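Local coordinates for transcriptional regulator, PadR family (Bacillus cereus, PDB 4ESB), which probably binds DNA as a dimer through its winged helix-turn-helix fold and so regulates transcription as a member of the PadR family, at residues 26-31 and 43-48; 62-65 and 69-72; 11-16 and 85-90; 47-52 and 56-61. All blocks are in the same frame, centred on the assembly; numbering follows the deposited sequence.

Contact 1. Residues 26-31 and 43-48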
loop_
_atom_site.group_PDB
_atom_site.type_symbol
_atom_site.label_atom_id
_atom_site.label_comp_id
_atom_site.label_asym_id
_atom_site.label_seq_id
_atom_site.Cartn_x
_atom_site.Cartn_y
_atom_site.Cartn_z
ATOM N N TYR A 26 5.131 -14.313 -19.854
ATOM C CA TYR A 26 6.483 -13.771 -19.897
ATOM C C TYR A 26 6.459 -12.287 -20.244
ATOM O O TYR A 26 7.221 -11.489 -19.692
ATOM C CB TYR A 26 7.326 -14.533 -20.919
ATOM C CG TYR A 26 8.664 -13.890 -21.191
ATOM C CD1 TYR A 26 9.656 -13.876 -20.222
ATOM C CD2 TYR A 26 8.934 -13.296 -22.418
ATOM C CE1 TYR A 26 10.879 -13.286 -20.464
ATOM C CE2 TYR A 26 10.154 -12.706 -22.670
ATOM C CZ TYR A 26 11.122 -12.704 -21.688
ATOM O OH TYR A 26 12.341 -12.118 -21.933
ATOM N N GLU A 27 5.576 -11.931 -21.168
ATOM C CA GLU A 27 5.381 -10.546 -21.572
ATOM C C GLU A 27 4.951 -9.700 -20.374
ATOM O O GLU A 27 5.410 -8.570 -20.197
ATOM C CB GLU A 27 4.319 -10.489 -22.670
ATOM C CG GLU A 27 4.146 -9.143 -23.342
ATOM C CD GLU A 27 3.039 -9.167 -24.380
ATOM O OE1 GLU A 27 2.801 -8.127 -25.030
ATOM O OE2 GLU A 27 2.404 -10.231 -24.542
ATOM N N LEU A 28 4.077 -10.263 -19.547
ATOM C CA LEU A 28 3.565 -9.567 -18.370
ATOM C C LEU A 28 4.674 -9.249 -17.371
ATOM O O LEU A 28 4.848 -8.099 -16.967
ATOM C CB LEU A 28 2.483 -10.405 -17.686
ATOM C CG LEU A 28 1.951 -9.866 -16.357
ATOM C CD1 LEU A 28 1.355 -8.476 -16.531
ATOM C CD2 LEU A 28 0.925 -10.819 -15.762
ATOM N N SER A 29 5.425 -10.271 -16.974
ATOM C CA SER A 29 6.461 -10.106 -15.959
ATOM C C SER A 29 7.601 -9.219 -16.452
ATOM O O SER A 29 8.240 -8.524 -15.661
ATOM C CB SER A 29 7.012 -11.463 -15.534
ATOM O OG SER A 29 7.920 -11.956 -16.493
ATOM N N THR A 30 7.862 -9.249 -17.754
ATOM C CA THR A 30 8.867 -8.364 -18.332
ATOM C C THR A 30 8.436 -6.915 -18.143
ATOM O O THR A 30 9.222 -6.080 -17.695
ATOM C CB THR A 30 9.095 -8.630 -19.835
ATOM O OG1 THR A 30 9.702 -9.914 -20.015
ATOM C CG2 THR A 30 10.006 -7.563 -20.434
ATOM N N LYS A 31 7.182 -6.622 -18.479
ATOM C CA LYS A 31 6.648 -5.275 -18.300
ATOM C C LYS A 31 6.692 -4.870 -16.829
ATOM O O LYS A 31 7.050 -3.741 -16.502
ATOM C CB LYS A 31 5.215 -5.174 -18.829
ATOM C CG LYS A 31 5.100 -5.205 -20.348
ATOM C CD LYS A 31 3.743 -4.682 -20.796
ATOM C CE LYS A 31 3.438 -5.033 -22.246
ATOM N NZ LYS A 31 4.306 -4.309 -23.216
ATOM N N GLY A 43 7.622 -17.237 -12.096
ATOM C CA GLY A 43 7.509 -18.220 -11.036
ATOM C C GLY A 43 6.895 -17.654 -9.771
ATOM O O GLY A 43 6.119 -18.331 -9.094
ATOM N N SER A 44 7.234 -16.410 -9.451
ATOM C CA SER A 44 6.790 -15.803 -8.201
ATOM C C SER A 44 5.356 -15.273 -8.269
ATOM O O SER A 44 4.656 -15.260 -7.257
ATOM C CB SER A 44 7.750 -14.684 -7.783
ATOM O OG SER A 44 7.511 -13.491 -8.503
ATOM N N ILE A 45 4.916 -14.842 -9.450
ATOM C CA ILE A 45 3.556 -14.321 -9.606
ATOM C C ILE A 45 2.577 -15.367 -10.130
ATOM O O ILE A 45 1.377 -15.113 -10.206
ATOM C CB ILE A 45 3.496 -13.098 -10.559
ATOM C CG1 ILE A 45 3.710 -13.529 -12.015
ATOM C CG2 ILE A 45 4.505 -12.036 -10.137
ATOM C CD1 ILE A 45 3.569 -12.396 -13.015
ATOM N N TYR A 46 3.083 -16.541 -10.493
ATOM C CA TYR A 46 2.238 -17.569 -11.099
ATOM C C TYR A 46 1.030 -17.912 -10.230
ATOM O O TYR A 46 -0.101 -17.930 -10.717
ATOM C CB TYR A 46 3.044 -18.838 -11.398
ATOM C CG TYR A 46 2.250 -19.895 -12.119
ATOM C CD1 TYR A 46 1.657 -19.625 -13.344
ATOM C CD2 TYR A 46 2.099 -21.167 -11.581
ATOM C CE1 TYR A 46 0.930 -20.588 -14.011
ATOM C CE2 TYR A 46 1.375 -22.137 -12.241
ATOM C CZ TYR A 46 0.789 -21.841 -13.454
ATOM O OH TYR A 46 0.070 -22.801 -14.123
ATOM N N PRO A 47 1.262 -18.185 -8.936
ATOM C CA PRO A 47 0.144 -18.554 -8.059
ATOM C C PRO A 47 -0.887 -17.431 -7.951
ATOM O O PRO A 47 -2.074 -17.692 -7.744
ATOM C CB PRO A 47 0.821 -18.798 -6.705
ATOM C CG PRO A 47 2.269 -18.981 -7.010
ATOM C CD PRO A 47 2.536 -18.126 -8.200
ATOM N N LEU A 48 -0.430 -16.191 -8.083
ATOM C CA LEU A 48 -1.325 -15.043 -8.067
ATOM C C LEU A 48 -2.156 -15.003 -9.346
ATOM O O LEU A 48 -3.331 -14.652 -9.313
ATOM C CB LEU A 48 -0.529 -13.746 -7.900
ATOM C CG LEU A 48 -1.304 -12.433 -8.039
ATOM C CD1 LEU A 48 -2.455 -12.378 -7.047
ATOM C CD2 LEU A 48 -0.373 -11.244 -7.847
#

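Contact 2. Residues 62-65 and 69-72. With SO4 (sulfate ion), chain B; GOL (glycerol), chain F.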
loop_
_atom_site.group_PDB
_atom_site.type_symbol
_atom_site.label_atom_id
_atom_site.label_comp_id
_atom_site.label_asym_id
_atom_site.label_seq_id
_atom_site.Cartn_x
_atom_site.Cartn_y
_atom_site.Cartn_z
ATOM N N LEU A 62 -6.165 -19.191 -25.659
ATOM C CA LEU A 62 -5.109 -19.551 -26.599
ATOM C C LEU A 62 -5.292 -18.830 -27.931
ATOM O O LEU A 62 -6.128 -19.216 -28.744
ATOM C CB LEU A 62 -5.089 -21.064 -26.836
ATOM C CG LEU A 62 -4.172 -21.920 -25.955
ATOM C CD1 LEU A 62 -2.713 -21.498 -26.104
ATOM C CD2 LEU A 62 -4.600 -21.873 -24.496
ATOM N N LYS A 63 -4.505 -17.781 -28.148
ATOM C CA LYS A 63 -4.527 -17.058 -29.415
ATOM C C LYS A 63 -3.220 -17.256 -30.165
ATOM O O LYS A 63 -2.196 -17.587 -29.573
ATOM C CB LYS A 63 -4.762 -15.562 -29.187
ATOM C CG LYS A 63 -6.132 -15.241 -28.634
ATOM C CD LYS A 63 -6.370 -13.747 -28.517
ATOM C CE LYS A 63 -6.369 -13.064 -29.873
ATOM N NZ LYS A 63 -7.043 -11.737 -29.818
ATOM N N ALA A 64 -3.264 -17.051 -31.476
ATOM C CA ALA A 64 -2.060 -17.092 -32.288
ATOM C C ALA A 64 -1.339 -15.761 -32.164
ATOM O O ALA A 64 -1.966 -14.701 -32.125
ATOM C CB ALA A 64 -2.397 -17.380 -33.737
ATOM N N SER A 65 -0.018 -15.826 -32.101
ATOM C CA SER A 65 0.801 -14.642 -31.929
ATOM C C SER A 65 0.999 -13.961 -33.275
ATOM O O SER A 65 0.799 -14.575 -34.323
ATOM C CB SER A 65 2.147 -15.052 -31.341
ATOM O OG SER A 65 2.902 -13.942 -30.910
ATOM N N PRO A 69 3.188 -18.697 -33.434
ATOM C CA PRO A 69 3.066 -19.679 -32.351
ATOM C C PRO A 69 1.968 -19.301 -31.363
ATOM O O PRO A 69 1.844 -18.132 -30.995
ATOM C CB PRO A 69 4.441 -19.635 -31.677
ATOM C CG PRO A 69 4.985 -18.298 -32.006
ATOM C CD PRO A 69 4.466 -17.964 -33.371
ATOM N N LYS A 70 1.182 -20.285 -30.943
ATOM C CA LYS A 70 0.038 -20.025 -30.080
ATOM C C LYS A 70 0.442 -19.915 -28.616
ATOM O O LYS A 70 1.118 -20.789 -28.071
ATOM C CB LYS A 70 -1.026 -21.106 -30.264
ATOM C CG LYS A 70 -1.823 -20.926 -31.541
ATOM C CD LYS A 70 -2.762 -22.084 -31.810
ATOM C CE LYS A 70 -3.349 -21.974 -33.207
ATOM N NZ LYS A 70 -4.187 -23.146 -33.575
ATOM N N ARG A 71 0.019 -18.822 -27.990
ATOM C CA ARG A 71 0.351 -18.541 -26.602
ATOM C C ARG A 71 -0.925 -18.334 -25.796
ATOM O O ARG A 71 -1.997 -18.116 -26.359
ATOM C CB ARG A 71 1.220 -17.288 -26.519
ATOM C CG ARG A 71 2.528 -17.380 -27.290
ATOM C CD ARG A 71 3.322 -16.087 -27.187
ATOM N NE ARG A 71 4.567 -16.139 -27.948
ATOM C CZ ARG A 71 5.668 -16.770 -27.549
ATOM N NH1 ARG A 71 5.689 -17.421 -26.392
ATOM N NH2 ARG A 71 6.751 -16.756 -28.311
ATOM N N LYS A 72 -0.801 -18.398 -24.475
ATOM C CA LYS A 72 -1.933 -18.174 -23.588
ATOM C C LYS A 72 -1.973 -16.711 -23.150
ATOM O O LYS A 72 -1.324 -16.325 -22.177
ATOM C CB LYS A 72 -1.846 -19.104 -22.375
ATOM C CG LYS A 72 -2.984 -18.951 -21.377
ATOM C CD LYS A 72 -3.081 -20.163 -20.456
ATOM C CE LYS A 72 -4.092 -19.936 -19.342
ATOM N NZ LYS A 72 -3.903 -20.870 -18.194
HETATM S S SO4 B . 3.036 -19.016 -23.307
HETATM O O1 SO4 B . 4.015 -18.565 -24.291
HETATM O O2 SO4 B . 2.914 -20.471 -23.367
HETATM O O3 SO4 B . 3.461 -18.615 -21.969
HETATM O O4 SO4 B . 1.745 -18.414 -23.593
HETATM C C1 GOL F . 5.531 -12.951 -30.779
HETATM O O1 GOL F . 5.648 -14.330 -30.503
HETATM C C2 GOL F . 4.879 -12.249 -29.591
HETATM O O2 GOL F . 5.870 -11.776 -28.706
HETATM C C3 GOL F . 4.019 -11.086 -30.074
HETATM O O3 GOL F . 3.010 -10.814 -29.126
#

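Contact 3. Residues 11-16 and 85-90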
loop_
_atom_site.group_PDB
_atom_site.type_symbol
_atom_site.label_atom_id
_atom_site.label_comp_id
_atom_site.label_asym_id
_atom_site.label_seq_id
_atom_site.Cartn_x
_atom_site.Cartn_y
_atom_site.Cartn_z
ATOM N N GLU A 11 -1.466 -6.927 -7.517
ATOM C CA GLU A 11 -2.670 -7.422 -8.176
ATOM C C GLU A 11 -3.325 -6.313 -8.994
ATOM O O GLU A 11 -3.777 -6.540 -10.115
ATOM C CB GLU A 11 -3.655 -7.973 -7.141
ATOM C CG GLU A 11 -4.959 -8.490 -7.728
ATOM C CD GLU A 11 -5.671 -9.465 -6.807
ATOM O OE1 GLU A 11 -5.113 -9.791 -5.740
ATOM O OE2 GLU A 11 -6.787 -9.907 -7.153
ATOM N N GLY A 12 -3.362 -5.112 -8.428
ATOM C CA GLY A 12 -3.964 -3.970 -9.093
ATOM C C GLY A 12 -3.190 -3.516 -10.315
ATOM O O GLY A 12 -3.775 -3.125 -11.324
ATOM N N CYS A 13 -1.866 -3.565 -10.228
ATOM C CA CYS A 13 -1.018 -3.141 -11.338
ATOM C C CYS A 13 -1.052 -4.173 -12.458
ATOM O O CYS A 13 -0.930 -3.836 -13.632
ATOM C CB CYS A 13 0.417 -2.920 -10.860
ATOM S SG CYS A 13 0.600 -1.480 -9.778
ATOM N N ILE A 14 -1.218 -5.434 -12.081
ATOM C CA ILE A 14 -1.406 -6.505 -13.049
ATOM C C ILE A 14 -2.725 -6.322 -13.803
ATOM O O ILE A 14 -2.778 -6.494 -15.020
ATOM C CB ILE A 14 -1.371 -7.888 -12.371
ATOM C CG1 ILE A 14 0.079 -8.294 -12.110
ATOM C CG2 ILE A 14 -2.067 -8.937 -13.236
ATOM C CD1 ILE A 14 0.239 -9.619 -11.397
ATOM N N LEU A 15 -3.786 -5.968 -13.083
ATOM C CA LEU A 15 -5.071 -5.713 -13.723
ATOM C C LEU A 15 -4.968 -4.516 -14.658
ATOM O O LEU A 15 -5.514 -4.540 -15.762
ATOM C CB LEU A 15 -6.172 -5.465 -12.690
ATOM C CG LEU A 15 -6.645 -6.664 -11.864
ATOM C CD1 LEU A 15 -7.630 -6.209 -10.800
ATOM C CD2 LEU A 15 -7.275 -7.725 -12.753
ATOM N N TYR A 16 -4.270 -3.470 -14.221
ATOM C CA TYR A 16 -4.108 -2.287 -15.057
ATOM C C TYR A 16 -3.444 -2.652 -16.374
ATOM O O TYR A 16 -3.929 -2.301 -17.447
ATOM C CB TYR A 16 -3.270 -1.216 -14.361
ATOM C CG TYR A 16 -3.052 -0.014 -15.248
ATOM C CD1 TYR A 16 -4.070 0.907 -15.459
ATOM C CD2 TYR A 16 -1.841 0.187 -15.896
ATOM C CE1 TYR A 16 -3.883 2.001 -16.281
ATOM C CE2 TYR A 16 -1.645 1.279 -16.719
ATOM C CZ TYR A 16 -2.670 2.183 -16.907
ATOM O OH TYR A 16 -2.479 3.270 -17.726
ATOM N N GLU A 85 -11.118 -0.376 -11.123
ATOM C CA GLU A 85 -11.573 0.978 -10.827
ATOM C C GLU A 85 -11.543 1.233 -9.324
ATOM O O GLU A 85 -11.165 2.315 -8.878
ATOM C CB GLU A 85 -12.984 1.215 -11.374
ATOM C CG GLU A 85 -13.073 1.187 -12.894
ATOM C CD GLU A 85 -12.007 2.039 -13.555
ATOM O OE1 GLU A 85 -12.051 3.278 -13.392
ATOM O OE2 GLU A 85 -11.121 1.472 -14.233
ATOM N N GLU A 86 -11.943 0.233 -8.545
ATOM C CA GLU A 86 -11.853 0.320 -7.093
ATOM C C GLU A 86 -10.406 0.561 -6.668
ATOM O O GLU A 86 -10.138 1.390 -5.800
ATOM C CB GLU A 86 -12.382 -0.958 -6.442
ATOM C CG GLU A 86 -13.867 -1.195 -6.654
ATOM C CD GLU A 86 -14.299 -2.584 -6.226
ATOM O OE1 GLU A 86 -13.469 -3.311 -5.638
ATOM O OE2 GLU A 86 -15.467 -2.950 -6.475
ATOM N N PHE A 87 -9.474 -0.163 -7.284
ATOM C CA PHE A 87 -8.058 -0.020 -6.956
ATOM C C PHE A 87 -7.534 1.374 -7.292
ATOM O O PHE A 87 -6.803 1.974 -6.506
ATOM C CB PHE A 87 -7.222 -1.076 -7.683
ATOM C CG PHE A 87 -5.742 -0.846 -7.580
ATOM C CD1 PHE A 87 -5.067 -1.126 -6.403
ATOM C CD2 PHE A 87 -5.026 -0.345 -8.655
ATOM C CE1 PHE A 87 -3.708 -0.913 -6.300
ATOM C CE2 PHE A 87 -3.663 -0.130 -8.558
ATOM C CZ PHE A 87 -3.003 -0.414 -7.379
ATOM N N LYS A 88 -7.903 1.883 -8.463
ATOM C CA LYS A 88 -7.464 3.209 -8.888
ATOM C C LYS A 88 -7.950 4.282 -7.925
ATOM O O LYS A 88 -7.231 5.240 -7.639
ATOM C CB LYS A 88 -7.958 3.516 -10.302
ATOM C CG LYS A 88 -7.283 2.675 -11.368
ATOM C CD LYS A 88 -7.794 2.999 -12.765
ATOM C CE LYS A 88 -7.073 2.161 -13.817
ATOM N NZ LYS A 88 -7.585 2.381 -15.200
ATOM N N GLN A 89 -9.169 4.119 -7.423
ATOM C CA GLN A 89 -9.745 5.089 -6.504
ATOM C C GLN A 89 -9.054 5.014 -5.152
ATOM O O GLN A 89 -8.612 6.030 -4.619
ATOM C CB GLN A 89 -11.246 4.850 -6.352
ATOM C CG GLN A 89 -12.051 5.396 -7.514
ATOM C CD GLN A 89 -13.430 4.777 -7.613
ATOM O OE1 GLN A 89 -13.951 4.232 -6.639
ATOM N NE2 GLN A 89 -14.025 4.849 -8.799
ATOM N N SER A 90 -8.960 3.808 -4.602
ATOM C CA SER A 90 -8.280 3.609 -3.329
ATOM C C SER A 90 -6.846 4.120 -3.408
ATOM O O SER A 90 -6.384 4.821 -2.508
ATOM C CB SER A 90 -8.272 2.128 -2.941
ATOM O OG SER A 90 -9.563 1.555 -3.040
#

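Contact 4. Residues 47-52 and 56-61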
loop_
_atom_site.group_PDB
_atom_site.type_symbol
_atom_site.label_atom_id
_atom_site.label_comp_id
_atom_site.label_asym_id
_atom_site.label_seq_id
_atom_site.Cartn_x
_atom_site.Cartn_y
_atom_site.Cartn_z
ATOM N N PRO A 47 1.262 -18.185 -8.936
ATOM C CA PRO A 47 0.144 -18.554 -8.059
ATOM C C PRO A 47 -0.887 -17.431 -7.951
ATOM O O PRO A 47 -2.074 -17.692 -7.744
ATOM C CB PRO A 47 0.821 -18.798 -6.705
ATOM C CG PRO A 47 2.269 -18.981 -7.010
ATOM C CD PRO A 47 2.536 -18.126 -8.200
ATOM N N LEU A 48 -0.430 -16.191 -8.083
ATOM C CA LEU A 48 -1.325 -15.043 -8.067
ATOM C C LEU A 48 -2.156 -15.003 -9.346
ATOM O O LEU A 48 -3.331 -14.652 -9.313
ATOM C CB LEU A 48 -0.529 -13.746 -7.900
ATOM C CG LEU A 48 -1.304 -12.433 -8.039
ATOM C CD1 LEU A 48 -2.455 -12.378 -7.047
ATOM C CD2 LEU A 48 -0.373 -11.244 -7.847
ATOM N N LEU A 49 -1.547 -15.376 -10.470
ATOM C CA LEU A 49 -2.266 -15.423 -11.741
ATOM C C LEU A 49 -3.315 -16.532 -11.732
ATOM O O LEU A 49 -4.396 -16.374 -12.296
ATOM C CB LEU A 49 -1.306 -15.648 -12.913
ATOM C CG LEU A 49 -0.410 -14.491 -13.360
ATOM C CD1 LEU A 49 0.394 -14.935 -14.570
ATOM C CD2 LEU A 49 -1.215 -13.240 -13.681
ATOM N N LEU A 50 -2.988 -17.655 -11.102
ATOM C CA LEU A 50 -3.914 -18.779 -11.024
ATOM C C LEU A 50 -5.131 -18.389 -10.205
ATOM O O LEU A 50 -6.252 -18.817 -10.480
ATOM C CB LEU A 50 -3.240 -19.988 -10.375
ATOM C CG LEU A 50 -2.235 -20.784 -11.207
ATOM C CD1 LEU A 50 -1.529 -21.802 -10.325
ATOM C CD2 LEU A 50 -2.923 -21.472 -12.376
ATOM N N ARG A 51 -4.896 -17.569 -9.189
ATOM C CA ARG A 51 -5.940 -17.173 -8.263
ATOM C C ARG A 51 -6.816 -16.082 -8.870
ATOM O O ARG A 51 -8.037 -16.110 -8.730
ATOM C CB ARG A 51 -5.309 -16.698 -6.954
ATOM C CG ARG A 51 -6.303 -16.338 -5.873
ATOM C CD ARG A 51 -5.611 -16.185 -4.528
ATOM N NE ARG A 51 -4.918 -14.905 -4.406
ATOM C CZ ARG A 51 -5.507 -13.761 -4.066
ATOM N NH1 ARG A 51 -6.811 -13.724 -3.814
ATOM N NH2 ARG A 51 -4.793 -12.648 -3.980
ATOM N N MET A 52 -6.193 -15.131 -9.559
ATOM C CA MET A 52 -6.936 -14.069 -10.223
ATOM C C MET A 52 -7.863 -14.659 -11.281
ATOM O O MET A 52 -8.927 -14.108 -11.562
ATOM C CB MET A 52 -5.981 -13.053 -10.854
ATOM C CG MET A 52 -5.225 -12.204 -9.836
ATOM S SD MET A 52 -4.054 -11.057 -10.586
ATOM C CE MET A 52 -5.164 -9.938 -11.437
ATOM N N LYS A 56 -12.035 -15.000 -11.390
ATOM C CA LYS A 56 -12.659 -14.473 -12.597
ATOM C C LYS A 56 -12.353 -12.994 -12.828
ATOM O O LYS A 56 -13.172 -12.266 -13.392
ATOM C CB LYS A 56 -14.174 -14.693 -12.533
ATOM C CG LYS A 56 -14.567 -16.142 -12.255
ATOM C CD LYS A 56 -14.988 -16.861 -13.526
ATOM C CE LYS A 56 -14.717 -18.355 -13.443
ATOM N NZ LYS A 56 -14.387 -18.921 -14.780
ATOM N N LEU A 57 -11.173 -12.554 -12.399
ATOM C CA LEU A 57 -10.737 -11.183 -12.639
ATOM C C LEU A 57 -10.061 -11.087 -13.997
ATOM O O LEU A 57 -10.147 -10.067 -14.677
ATOM C CB LEU A 57 -9.761 -10.731 -11.555
ATOM C CG LEU A 57 -10.286 -10.761 -10.122
ATOM C CD1 LEU A 57 -9.213 -10.265 -9.172
ATOM C CD2 LEU A 57 -11.554 -9.931 -9.989
ATOM N N ILE A 58 -9.379 -12.159 -14.380
ATOM C CA ILE A 58 -8.740 -12.238 -15.685
ATOM C C ILE A 58 -9.019 -13.607 -16.281
ATOM O O ILE A 58 -9.459 -14.521 -15.587
ATOM C CB ILE A 58 -7.219 -12.009 -15.591
ATOM C CG1 ILE A 58 -6.557 -13.132 -14.790
ATOM C CG2 ILE A 58 -6.931 -10.653 -14.954
ATOM C CD1 ILE A 58 -5.048 -13.027 -14.714
ATOM N N GLU A 59 -8.762 -13.742 -17.574
ATOM C CA GLU A 59 -9.057 -14.979 -18.282
ATOM C C GLU A 59 -8.060 -15.183 -19.411
ATOM O O GLU A 59 -7.817 -14.276 -20.205
ATOM C CB GLU A 59 -10.477 -14.934 -18.842
ATOM C CG GLU A 59 -10.880 -16.173 -19.616
ATOM C CD GLU A 59 -12.174 -15.981 -20.391
ATOM O OE1 GLU A 59 -12.863 -14.968 -20.155
ATOM O OE2 GLU A 59 -12.499 -16.835 -21.243
ATOM N N GLY A 60 -7.486 -16.378 -19.479
ATOM C CA GLY A 60 -6.540 -16.703 -20.527
ATOM C C GLY A 60 -7.207 -17.429 -21.674
ATOM O O GLY A 60 -8.056 -18.291 -21.461
ATOM N N THR A 61 -6.830 -17.069 -22.895
ATOM C CA THR A 61 -7.324 -17.757 -24.079
ATOM C C THR A 61 -6.161 -18.021 -25.029
ATOM O O THR A 61 -5.274 -17.183 -25.186
ATOM C CB THR A 61 -8.398 -16.926 -24.811
ATOM O OG1 THR A 61 -7.769 -15.962 -25.661
ATOM C CG2 THR A 61 -9.310 -16.217 -23.815
#

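Contact 1. Residues 26-31 and 43-48
The carbonyl oxygen of Tyr26 is gripped from within its own helix by Thr30 and, more weakly, by Ser29, the latter a residue that touches Ile45 of the helix opposite. Thr30 N makes the usual helical bond to Tyr26 O at 3.0 Å. Thr30 OG1 reaches the same oxygen from the other face of the carbonyl plane, again at 3.0 Å, tilted 35° from that plane. This hydroxyl also lies over one face of the Tyr26 ring, displaced toward its rim. Ser29 OG adds only a weak bond to Tyr26 O at 3.3 Å, so the serine hydroxyl turns back to its own helix and leaves the methylene to face Ile45.

The contact between the helices is small, apolar and buried, and it centres on the delta methyl of Ile45. Leu28 CD2 meets Ile45 CD1 at 4.1 Å, the two side chains slanting across one another. Ser29 CB approaches the same Ile45 CD1 from beside Leu28, at 4.4 Å. Ile45 holds CG1 between its backbone N and carbonyl carbon (chi1 72°), and a fully extended chi2 then carries CD1 out to span backbones whose nearest CA atoms, those of Ser29 and Ile45, are 8.2 Å apart. Leu28 also packs on Val23 and on Ile17, so the contact continues into the apolar packing of helix 10-20. Helices 25-34 and 42-54, successive in the chain and packed here through Leu28 and Ile45, form the helix-turn-helix of the winged-helix fold, in which 42-54 is probably the recognition helix.

Contact 2. Residues 62-65 and 69-72
Leu62 places its CA-H against Arg71 O, with CA and oxygen 3.4 Å apart, while its CD1 folds over the same stretch of backbone; it forms a non-hydrogen-bonded pair with Lys72. At Lys63 the strands join by two backbone bonds: Lys63 N gives to Arg71 O (3.1 Å) and Arg71 N gives to Lys63 O (3.0 Å). The Lys63 ammonium leaves the hairpin for a salt bridge with Glu22. Ala64 returns to the face shared with Leu62, Lys70 and Lys72, and its CA packs on Lys70 CG at 3.9 Å. Past this last bridge, Ser65 N bonds Pro69 O at 3.2 Å as the chain enters the turn; the serine hydroxyl is bonded to Tyr73 OH.

On the face of Lys63, the extended Arg71 chain carries its guanidinium to a sulfate, NH1 meeting sulfate O1 edge-on at 2.9 Å, and Lys72 N bonds sulfate O4 at 2.7 Å. A glycerol makes only weak bonds to the Arg71 side chain. The sulfate probably comes from the crystallisation liquor, but its site on a wing would be consistent with a place for a DNA phosphate. This is the tip of the wing, strand 58-64 at one edge of the sheet and 70-76 in the middle, with strand 23-24 beyond, whose Tyr24 makes a cation-pi contact with Arg71.

Contact 3. Residues 11-16 and 85-90
Phe87 lays its ring flat over Gly12 where the first helix of the winged-helix domain, 10-20, crosses the long C-terminal helix 78-101. The Gly12 CA stands 3.7 Å from the ring centroid and only 8° off the ring normal, a CH-pi contact centred on the aromatic face. With no side chain on Gly12, the ring can rest directly on the backbone, and the CA atoms of Gly12 and Phe87 come within 6.1 Å of each other, with the local helix axes 9.8 Å apart. Phe87 reaches this place with CG anti to its backbone nitrogen (chi1 170°). The two short helical segments run at 122° to each other.

Beyond Gly12 the ring passes Cys13, whose SG is 4.5 Å from Phe87 CZ; the cysteine CB points away from helix 78-101, so the contact there is slight. The second subunit covers the same region: its Leu101 packs on Cys13, its Leu102 on Tyr16 and its Met5 on Phe87. The crossing therefore forms part of the dimer interface as well as joining the C-terminal helix to the domain.

One turn further along helix 10-20, Tyr16 meets Lys88, the chains crossing at about a right angle. The lysine is extended, its ammonium in a long ion pair with Glu85. Its terminal atoms come to the rim of the ring near the ring plane and not over a face, with Lys88 CE 3.6 Å from Tyr16 CD1.

Contact 4. Residues 47-52 and 56-61
A Schellman motif at Lys56 ends helix 42-54 and turns the chain into the first strand of the wing, bringing Leu57 and Ile58 back on Met52. Lys56 takes up the positive phi of 66° that this motif requires. Met52 O accepts from Leu57 N at 2.9 Å, nearly in line with the carbonyl bond, and a second, weak bond comes from Ile58 N at 3.5 Å. Leu57 also brings its CD1 to Met52 CG at 4.5 Å, the apolar contact that commonly accompanies this kind of helix end.

Ile58 supplies most of the remaining packing. Its CD1 touches Met52 CB at 4.0 Å and, on another side, Leu49 CD2 at the same separation of 4.0 Å, fitting between residues one turn apart on the helix. The Met52 chain bends at chi3 (67°), which curls its methyl CE toward Ile58 CG2, 4.0 Å away. Met52 also meets Ile14 of helix 10-20, and Tyr74 of strand 70-76 lies against Ile58, so the corner is enclosed by the first helix and the wing. Thr77 takes part as well, its backbone pairing with Leu57 and its hydroxyl bonding Lys56 O.

One sound and one weak backbone bond thus satisfy Met52 O, while aliphatic and thioether groups pack beside it, a combination that probably helps to set the orientation of the strand against the helix.

Contacts 1 and 4 both use helix 42-54 and share Pro47 and Leu48; their centres are 11 Å apart, and they meet where Leu28 CD2 touches Leu49 CD2 at 3.8 Å. Contact 4 leads along strand 58-64 to contact 2, 17 Å away between centres, where the sulfate lies beside Arg71 and Lys72 on the flank of the wing. Contact 3 is some 15 Å from contact 4 by centres; Leu15 of the first helix bridges them, its CD2 3.7 Å from Ile58 CG2. Contacts 2 and 3 fall on opposite sides of the chain's centre, about 26 Å apart by centres, so the wing and the helix crossing at the subunit interface lie far apart in the domain.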